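Local coordinates for protein N-acetylglucosamine-6-phosphate deacetylase (Thermotoga maritima, PDB 1O12) that probably catalyses the metal-dependent deacetylation of N-acetylglucosamine-6-phosphate, a step in amino-sugar metabolism, at residues D59-G64 and V265-S270; T88-T93 and T119-V124; M13-V18 and I48-L53. One frame throughout, in Å; residues are numbered along the deposited sequence.

Interaction 1 of 3, residues D59-G64 and V265-S270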
loop_
_atom_site.group_PDB
_atom_site.type_symbol
_atom_site.label_atom_id
_atom_site.label_comp_id
_atom_site.label_asym_id
_atom_site.label_seq_id
_atom_site.Cartn_x
_atom_site.Cartn_y
_atom_site.Cartn_z
ATOM N N ASP A 59 -16.285 17.745 -9.366
ATOM C CA ASP A 59 -15.009 17.527 -10.043
ATOM C C ASP A 59 -14.099 18.692 -9.684
ATOM O O ASP A 59 -14.216 19.774 -10.242
ATOM C CB ASP A 59 -15.173 17.452 -11.568
ATOM C CG ASP A 59 -13.942 16.856 -12.249
ATOM O OD1 ASP A 59 -12.907 16.758 -11.566
ATOM O OD2 ASP A 59 -13.991 16.492 -13.447
ATOM N N PRO A 60 -13.152 18.464 -8.758
ATOM C CA PRO A 60 -12.234 19.520 -8.332
ATOM C C PRO A 60 -11.015 19.641 -9.207
ATOM O O PRO A 60 -10.142 20.470 -8.947
ATOM C CB PRO A 60 -11.879 19.089 -6.917
ATOM C CG PRO A 60 -11.770 17.574 -7.071
ATOM C CD PRO A 60 -12.967 17.237 -7.943
ATOM N N HIS A 61 -10.957 18.821 -10.253
ATOM C CA HIS A 61 -9.792 18.822 -11.125
ATOM C C HIS A 61 -10.138 18.526 -12.574
ATOM O O HIS A 61 -10.145 17.366 -12.980
ATOM C CB HIS A 61 -8.783 17.781 -10.620
ATOM C CG HIS A 61 -7.412 17.952 -11.180
ATOM N ND1 HIS A 61 -6.305 17.332 -10.643
ATOM C CD2 HIS A 61 -6.960 18.674 -12.234
ATOM C CE1 HIS A 61 -5.231 17.663 -11.336
ATOM N NE2 HIS A 61 -5.600 18.478 -12.306
ATOM N N ILE A 62 -10.429 19.573 -13.345
ATOM C CA ILE A 62 -10.742 19.446 -14.770
ATOM C C ILE A 62 -10.273 20.723 -15.488
ATOM O O ILE A 62 -10.648 21.827 -15.095
ATOM C CB ILE A 62 -12.279 19.224 -15.020
ATOM C CG1 ILE A 62 -12.601 19.354 -16.515
ATOM C CG2 ILE A 62 -13.103 20.195 -14.218
ATOM C CD1 ILE A 62 -14.063 19.051 -16.858
ATOM N N HIS A 63 -9.480 20.557 -16.545
ATOM C CA HIS A 63 -8.931 21.674 -17.324
ATOM C C HIS A 63 -9.896 22.229 -18.373
ATOM O O HIS A 63 -10.045 23.433 -18.531
ATOM C CB HIS A 63 -7.641 21.209 -18.025
ATOM C CG HIS A 63 -6.638 20.619 -17.090
ATOM N ND1 HIS A 63 -5.808 21.393 -16.313
ATOM C CD2 HIS A 63 -6.414 19.335 -16.713
ATOM C CE1 HIS A 63 -5.119 20.616 -15.494
ATOM N NE2 HIS A 63 -5.471 19.363 -15.714
ATOM N N GLY A 64 -10.538 21.316 -19.096
ATOM C CA GLY A 64 -11.449 21.688 -20.150
ATOM C C GLY A 64 -12.138 20.422 -20.591
ATOM O O GLY A 64 -11.846 19.341 -20.061
ATOM N N VAL A 265 -11.772 12.257 -9.747
ATOM C CA VAL A 265 -11.392 13.463 -10.461
ATOM C C VAL A 265 -11.361 13.106 -11.960
ATOM O O VAL A 265 -11.223 11.938 -12.333
ATOM C CB VAL A 265 -9.980 13.905 -9.928
ATOM C CG1 VAL A 265 -9.043 14.156 -11.037
ATOM C CG2 VAL A 265 -10.111 15.107 -8.993
ATOM N N THR A 266 -11.458 14.098 -12.825
ATOM C CA THR A 266 -11.447 13.821 -14.240
ATOM C C THR A 266 -10.099 14.154 -14.902
ATOM O O THR A 266 -9.584 13.348 -15.682
ATOM C CB THR A 266 -12.637 14.582 -14.906
ATOM O OG1 THR A 266 -13.306 13.722 -15.832
ATOM C CG2 THR A 266 -12.183 15.849 -15.581
ATOM N N ASP A 267 -9.512 15.309 -14.563
ATOM C CA ASP A 267 -8.239 15.766 -15.134
ATOM C C ASP A 267 -8.421 15.821 -16.646
ATOM O O ASP A 267 -7.485 15.669 -17.426
ATOM C CB ASP A 267 -7.088 14.813 -14.754
ATOM C CG ASP A 267 -5.672 15.382 -15.102
ATOM O OD1 ASP A 267 -5.358 16.572 -14.821
ATOM O OD2 ASP A 267 -4.846 14.608 -15.642
ATOM N N SER A 268 -9.661 16.035 -17.039
ATOM C CA SER A 268 -10.056 16.124 -18.423
ATOM C C SER A 268 -9.499 17.380 -19.106
ATOM O O SER A 268 -9.266 18.416 -18.467
ATOM C CB SER A 268 -11.587 16.134 -18.469
ATOM O OG SER A 268 -12.121 16.415 -19.740
ATOM N N ILE A 269 -9.263 17.286 -20.405
ATOM C CA ILE A 269 -8.801 18.453 -21.146
ATOM C C ILE A 269 -9.833 18.768 -22.237
ATOM O O ILE A 269 -10.765 17.991 -22.444
ATOM C CB ILE A 269 -7.413 18.224 -21.769
ATOM C CG1 ILE A 269 -7.451 17.046 -22.741
ATOM C CG2 ILE A 269 -6.400 18.014 -20.659
ATOM C CD1 ILE A 269 -6.091 16.726 -23.357
ATOM N N SER A 270 -9.681 19.912 -22.897
ATOM C CA SER A 270 -10.580 20.339 -23.973
ATOM C C SER A 270 -10.865 19.246 -25.011
ATOM O O SER A 270 -11.976 19.140 -25.518
ATOM C CB SER A 270 -9.984 21.553 -24.687
ATOM O OG SER A 270 -8.682 21.253 -25.178
#
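H61 and H63 both bring NE2 close to D267 OD1, but of the two only H63 bonds to it. H63 NE2 donates to D267 OD1 at 2.9 Å, with the oxygen almost in the ring plane. The bond reaches OD1 on its anti side, 35° out of the carboxylate plane, the ring and carboxylate planes being 69° apart. H61 instead has the carboxyl carbon of D267 over one face of its ring. H61 NE2 comes within 3.2 Å of D267 OD1 at an angle too poor for a bond; its ND1 bonds to E237 and its NE2 to E127. With CG anti to the backbone N (chi1 -164°), H61 carries its ring in beside E127, E237 and the carboxylate of D267.

Hydrogen bonds also tie the two segments together. D267 N donates to H61 O at 2.7 Å, and S268 O accepts from both H63 N (2.9 Å) and G64 N. S268 OG donates in return to G64 O at 3.0 Å, in the carbonyl plane. D59 OD1 accepts from H61 N, closing an Asx turn, and from T266 N, the two approaching from opposite faces of the carboxylate.

Apolar contact is concentrated on V265, whose CG2 lies 3.5 Å from P60 CG and 3.4 Å from H61 CB. Branched, aliphatic valine suits this buried spot.

H61 and H63 form the His-X-His pair that follows the first barrel strand in amidohydrolases. The side chain of H61 lies about 5 Å, nearest atoms, from the bound iron. E127, H188 and H209 hold that metal, and D267 is the predicted proton donor/acceptor of this metal-dependent active site.

Interaction 2 of 3, residues T88-T93 and T119-V124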
loop_
_atom_site.group_PDB
_atom_site.type_symbol
_atom_site.label_atom_id
_atom_site.label_comp_id
_atom_site.label_asym_id
_atom_site.label_seq_id
_atom_site.Cartn_x
_atom_site.Cartn_y
_atom_site.Cartn_z
ATOM N N THR A 88 -22.400 18.930 -10.501
ATOM C CA THR A 88 -23.033 20.157 -10.067
ATOM C C THR A 88 -22.092 21.148 -9.342
ATOM O O THR A 88 -22.527 22.202 -8.887
ATOM C CB THR A 88 -24.229 19.838 -9.174
ATOM O OG1 THR A 88 -23.815 18.964 -8.122
ATOM C CG2 THR A 88 -25.323 19.180 -9.978
ATOM N N THR A 89 -20.823 20.788 -9.199
ATOM C CA THR A 89 -19.834 21.660 -8.590
ATOM C C THR A 89 -18.502 21.270 -9.205
ATOM O O THR A 89 -18.139 20.091 -9.233
ATOM C CB THR A 89 -19.689 21.500 -7.057
ATOM O OG1 THR A 89 -20.928 21.783 -6.406
ATOM C CG2 THR A 89 -18.645 22.487 -6.527
ATOM N N PHE A 90 -17.783 22.255 -9.723
ATOM C CA PHE A 90 -16.479 21.985 -10.296
ATOM C C PHE A 90 -15.517 23.153 -10.093
ATOM O O PHE A 90 -15.899 24.273 -9.713
ATOM C CB PHE A 90 -16.600 21.606 -11.771
ATOM C CG PHE A 90 -16.773 22.779 -12.720
ATOM C CD1 PHE A 90 -15.689 23.244 -13.487
ATOM C CD2 PHE A 90 -18.020 23.340 -12.932
ATOM C CE1 PHE A 90 -15.869 24.245 -14.461
ATOM C CE2 PHE A 90 -18.204 24.320 -13.883
ATOM C CZ PHE A 90 -17.125 24.777 -14.655
ATOM N N LEU A 91 -14.250 22.840 -10.312
ATOM C CA LEU A 91 -13.155 23.774 -10.173
ATOM C C LEU A 91 -12.402 23.747 -11.499
ATOM O O LEU A 91 -11.796 22.726 -11.869
ATOM C CB LEU A 91 -12.247 23.307 -9.024
ATOM C CG LEU A 91 -12.054 24.073 -7.713
ATOM C CD1 LEU A 91 -13.331 24.751 -7.266
ATOM C CD2 LEU A 91 -11.510 23.094 -6.659
ATOM N N ALA A 92 -12.486 24.865 -12.218
ATOM C CA ALA A 92 -11.793 25.057 -13.490
ATOM C C ALA A 92 -10.328 25.077 -13.080
ATOM O O ALA A 92 -9.896 25.929 -12.337
ATOM C CB ALA A 92 -12.208 26.378 -14.106
ATOM N N THR A 93 -9.570 24.114 -13.566
ATOM C CA THR A 93 -8.179 23.945 -13.189
ATOM C C THR A 93 -7.207 24.487 -14.202
ATOM O O THR A 93 -7.349 24.268 -15.398
ATOM C CB THR A 93 -7.903 22.436 -12.950
ATOM O OG1 THR A 93 -8.996 21.892 -12.194
ATOM C CG2 THR A 93 -6.594 22.212 -12.182
ATOM N N THR A 119 -24.353 29.081 -10.485
ATOM C CA THR A 119 -23.429 28.228 -11.246
ATOM C C THR A 119 -22.788 27.042 -10.494
ATOM O O THR A 119 -22.679 27.016 -9.258
ATOM C CB THR A 119 -22.235 29.055 -11.833
ATOM O OG1 THR A 119 -21.389 28.174 -12.570
ATOM C CG2 THR A 119 -21.390 29.695 -10.724
ATOM N N SER A 120 -22.325 26.074 -11.265
ATOM C CA SER A 120 -21.670 24.919 -10.685
ATOM C C SER A 120 -20.185 25.245 -10.468
ATOM O O SER A 120 -19.457 24.492 -9.839
ATOM C CB SER A 120 -21.866 23.681 -11.588
ATOM O OG SER A 120 -21.541 23.947 -12.952
ATOM N N LEU A 121 -19.743 26.394 -10.960
ATOM C CA LEU A 121 -18.350 26.786 -10.789
ATOM C C LEU A 121 -18.054 27.322 -9.382
ATOM O O LEU A 121 -18.472 28.411 -9.009
ATOM C CB LEU A 121 -17.984 27.829 -11.826
ATOM C CG LEU A 121 -16.608 28.466 -11.666
ATOM C CD1 LEU A 121 -15.528 27.501 -12.147
ATOM C CD2 LEU A 121 -16.545 29.758 -12.492
ATOM N N LEU A 122 -17.324 26.545 -8.601
ATOM C CA LEU A 122 -16.981 26.936 -7.249
ATOM C C LEU A 122 -15.810 27.898 -7.296
ATOM O O LEU A 122 -15.672 28.776 -6.460
ATOM C CB LEU A 122 -16.567 25.719 -6.445
ATOM C CG LEU A 122 -16.772 25.659 -4.919
ATOM C CD1 LEU A 122 -15.492 25.186 -4.262
ATOM C CD2 LEU A 122 -17.233 26.971 -4.358
ATOM N N GLY A 123 -14.954 27.721 -8.279
ATOM C CA GLY A 123 -13.804 28.587 -8.376
ATOM C C GLY A 123 -12.721 28.029 -9.273
ATOM O O GLY A 123 -12.986 27.306 -10.253
ATOM N N VAL A 124 -11.485 28.331 -8.897
ATOM C CA VAL A 124 -10.354 27.921 -9.680
ATOM C C VAL A 124 -9.357 27.082 -8.919
ATOM O O VAL A 124 -9.025 27.393 -7.780
ATOM C CB VAL A 124 -9.651 29.167 -10.253
ATOM C CG1 VAL A 124 -8.288 28.794 -10.869
ATOM C CG2 VAL A 124 -10.565 29.803 -11.292
#
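F90 carries CG between its backbone N and carbonyl carbon (chi1 80°), while L121 sends CG anti to its own N (chi1 173°). Since the two residues pair on the same side of the sheet, these torsions bring L121 CD1 over a face of the phenyl ring in a CH-pi contact, 4.3 Å from the ring centroid. At the ring edge sits S120 OG, near the ring plane and 3.5 Å from F90 CE2; it also has a weak hydrogen bond to Y83 OH. L121 CD1 also meets A92 CB at 4.0 Å, the small alanine fitting beside the leucine. M78 and L82 of helix 75-83 touch the F90 side chain too, so a large aromatic suits this layer between sheet and helix.

L91 turns to the other side of the sheet, its CD1 lying 3.5 Å from L122 CB as the two side chains run alongside one another. G123 next to it has backbone angles that would press a beta carbon against the preceding carbonyl, a position natural for glycine.

The backbones are joined by F90 N to S120 O (2.8 Å), L122 N to F90 O (2.9 Å) and the longer A92 N to G123 O (3.2 Å). F90 thus bonds to the residues before and after L121, as alternate residues of a parallel pair do.

The strands run 18° from parallel, and with helix 99-115 between them they make a beta-alpha-beta crossover unit of the amidohydrolase TIM barrel.

Interaction 3 of 3, residues M13-V18 and I48-L53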
loop_
_atom_site.group_PDB
_atom_site.type_symbol
_atom_site.label_atom_id
_atom_site.label_comp_id
_atom_site.label_asym_id
_atom_site.label_seq_id
_atom_site.Cartn_x
_atom_site.Cartn_y
_atom_site.Cartn_z
HETATM N N MSE A 13 -39.655 19.291 -7.629
HETATM C CA MSE A 13 -40.076 19.479 -6.213
HETATM C C MSE A 13 -40.101 18.143 -5.484
HETATM O O MSE A 13 -39.873 18.072 -4.279
HETATM C CB MSE A 13 -41.454 20.153 -6.124
HETATM C CG MSE A 13 -41.764 20.659 -4.713
HETATM SE SE MSE A 13 -42.582 22.475 -4.527
HETATM C CE MSE A 13 -41.015 23.646 -4.480
ATOM N N ILE A 14 -40.361 17.066 -6.204
ATOM C CA ILE A 14 -40.376 15.763 -5.560
ATOM C C ILE A 14 -39.895 14.612 -6.461
ATOM O O ILE A 14 -40.347 14.468 -7.597
ATOM C CB ILE A 14 -41.784 15.471 -5.000
ATOM C CG1 ILE A 14 -41.819 14.106 -4.329
ATOM C CG2 ILE A 14 -42.799 15.510 -6.102
ATOM C CD1 ILE A 14 -42.900 14.033 -3.245
ATOM N N VAL A 15 -38.945 13.815 -5.972
ATOM C CA VAL A 15 -38.445 12.675 -6.753
ATOM C C VAL A 15 -38.882 11.458 -5.964
ATOM O O VAL A 15 -38.470 11.292 -4.822
ATOM C CB VAL A 15 -36.908 12.683 -6.861
ATOM C CG1 VAL A 15 -36.442 11.554 -7.753
ATOM C CG2 VAL A 15 -36.433 14.015 -7.396
ATOM N N GLU A 16 -39.722 10.618 -6.561
ATOM C CA GLU A 16 -40.242 9.439 -5.864
ATOM C C GLU A 16 -39.785 8.080 -6.363
ATOM O O GLU A 16 -39.284 7.945 -7.474
ATOM C CB GLU A 16 -41.786 9.442 -5.847
ATOM C CG GLU A 16 -42.457 9.473 -7.236
ATOM C CD GLU A 16 -43.999 9.311 -7.177
ATOM O OE1 GLU A 16 -44.618 9.866 -6.224
ATOM O OE2 GLU A 16 -44.579 8.634 -8.087
ATOM N N LYS A 17 -39.978 7.084 -5.502
ATOM C CA LYS A 17 -39.656 5.704 -5.786
ATOM C C LYS A 17 -38.252 5.561 -6.357
ATOM O O LYS A 17 -38.066 5.057 -7.475
ATOM C CB LYS A 17 -40.674 5.128 -6.784
ATOM C CG LYS A 17 -42.143 5.251 -6.375
ATOM C CD LYS A 17 -43.069 4.683 -7.461
ATOM C CE LYS A 17 -42.921 5.405 -8.819
ATOM N NZ LYS A 17 -41.596 5.213 -9.499
ATOM N N VAL A 18 -37.257 6.003 -5.600
ATOM C CA VAL A 18 -35.894 5.899 -6.092
ATOM C C VAL A 18 -34.961 5.236 -5.116
ATOM O O VAL A 18 -35.261 5.108 -3.929
ATOM C CB VAL A 18 -35.290 7.306 -6.463
ATOM C CG1 VAL A 18 -35.857 7.765 -7.761
ATOM C CG2 VAL A 18 -35.549 8.339 -5.353
ATOM N N ILE A 48 -40.514 -0.594 -5.101
ATOM C CA ILE A 48 -39.569 -0.966 -6.169
ATOM C C ILE A 48 -39.042 0.287 -6.868
ATOM O O ILE A 48 -39.803 1.033 -7.485
ATOM C CB ILE A 48 -40.226 -1.919 -7.233
ATOM C CG1 ILE A 48 -41.693 -1.526 -7.478
ATOM C CG2 ILE A 48 -40.128 -3.370 -6.772
ATOM C CD1 ILE A 48 -42.487 -2.529 -8.330
ATOM N N PRO A 49 -37.725 0.524 -6.779
ATOM C CA PRO A 49 -36.982 1.656 -7.347
ATOM C C PRO A 49 -37.079 1.931 -8.839
ATOM O O PRO A 49 -37.072 1.022 -9.660
ATOM C CB PRO A 49 -35.552 1.379 -6.920
ATOM C CG PRO A 49 -35.718 0.619 -5.657
ATOM C CD PRO A 49 -36.835 -0.329 -5.978
ATOM N N ARG A 50 -37.134 3.226 -9.153
ATOM C CA ARG A 50 -37.251 3.781 -10.504
ATOM C C ARG A 50 -35.859 3.998 -11.121
ATOM O O ARG A 50 -35.655 3.835 -12.326
ATOM C CB ARG A 50 -38.008 5.134 -10.412
ATOM C CG ARG A 50 -38.365 5.834 -11.748
ATOM C CD ARG A 50 -37.992 7.362 -11.808
ATOM N NE ARG A 50 -38.684 8.225 -10.834
ATOM C CZ ARG A 50 -39.017 9.499 -11.062
ATOM N NH1 ARG A 50 -38.730 10.070 -12.236
ATOM N NH2 ARG A 50 -39.638 10.210 -10.121
ATOM N N GLY A 51 -34.915 4.387 -10.281
ATOM C CA GLY A 51 -33.559 4.636 -10.718
ATOM C C GLY A 51 -32.737 4.953 -9.477
ATOM O O GLY A 51 -33.172 4.696 -8.336
ATOM N N VAL A 52 -31.546 5.498 -9.679
ATOM C CA VAL A 52 -30.694 5.837 -8.546
ATOM C C VAL A 52 -30.623 7.342 -8.423
ATOM O O VAL A 52 -30.597 8.046 -9.424
ATOM C CB VAL A 52 -29.245 5.274 -8.728
ATOM C CG1 VAL A 52 -28.423 5.528 -7.472
ATOM C CG2 VAL A 52 -29.297 3.795 -9.046
ATOM N N LEU A 53 -30.615 7.832 -7.192
ATOM C CA LEU A 53 -30.512 9.272 -6.941
ATOM C C LEU A 53 -29.294 9.444 -6.044
ATOM O O LEU A 53 -29.211 8.822 -4.976
ATOM C CB LEU A 53 -31.737 9.801 -6.212
ATOM C CG LEU A 53 -31.825 11.331 -6.193
ATOM C CD1 LEU A 53 -32.273 11.801 -7.559
ATOM C CD2 LEU A 53 -32.823 11.834 -5.127
#
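R50 sets one face of its guanidinium against V15 CG1, which lies 4.2 Å from R50 NH2, the two side chains crossing at about a right angle. The edge of the same group faces the backbone of E16. There R50 NE makes a weak hydrogen bond of 3.4 Å to E16 O, which lies near the guanidinium plane. R50 leaves its backbone with CG anti to N (chi1 -174°) and then bends at chi2 and chi3, bringing the guanidinium to E16 O and V15. A flat guanidinium can lie against an apolar valine by its face and still bond by its edge, which suits an exposed residue.

K17 crosses R50 nearly perpendicularly, its NZ lying over the aliphatic part, 3.7 Å from R50 CB. The two positive groups are near one another, K17 NZ being 4.4 Å from R50 NE, so they probably repel mildly. A firmer tie is the backbone bond from R50 N to K17 O at 2.7 Å. K17 and V18 both face G30 in a G1 beta bulge at the corner where the chain passes from strand 14-16 to strand 18-22 of the small beta domain that accompanies the barrel in this family.

Past the corner, V18 and L53 cross obliquely, V18 CG2 lying 4.2 Å from L53 CB. V15 and L53 instead meet tip to tip through CG1 and CD1. L355 of strand 353-356 packs on both V18 and L53.

In the fold
Interactions 1 and 2 are both buried near the middle of the chain and touch directly through probable backbone hydrogen bonds: D59 N meets T89 O between barrel strands 52-59 and 87-93, and I62 O meets T93 N just past the corner at P60. Their chemistry differs. Interaction 1, beside the metal, is dominated by histidines, carboxylates and buried hydrogen bonds, whereas interaction 2 combines regular parallel-strand pairing with aliphatic and aromatic packing. Interaction 3 lies about 27 Å from interaction 2, centre to centre, in the peripheral beta domain. Partly exposed, it mixes charged side chains with a few buried aliphatic ones. Strand 52-59 begins within segment 48-53, pairs with strand 87-93 and ends at D59 of interaction 1.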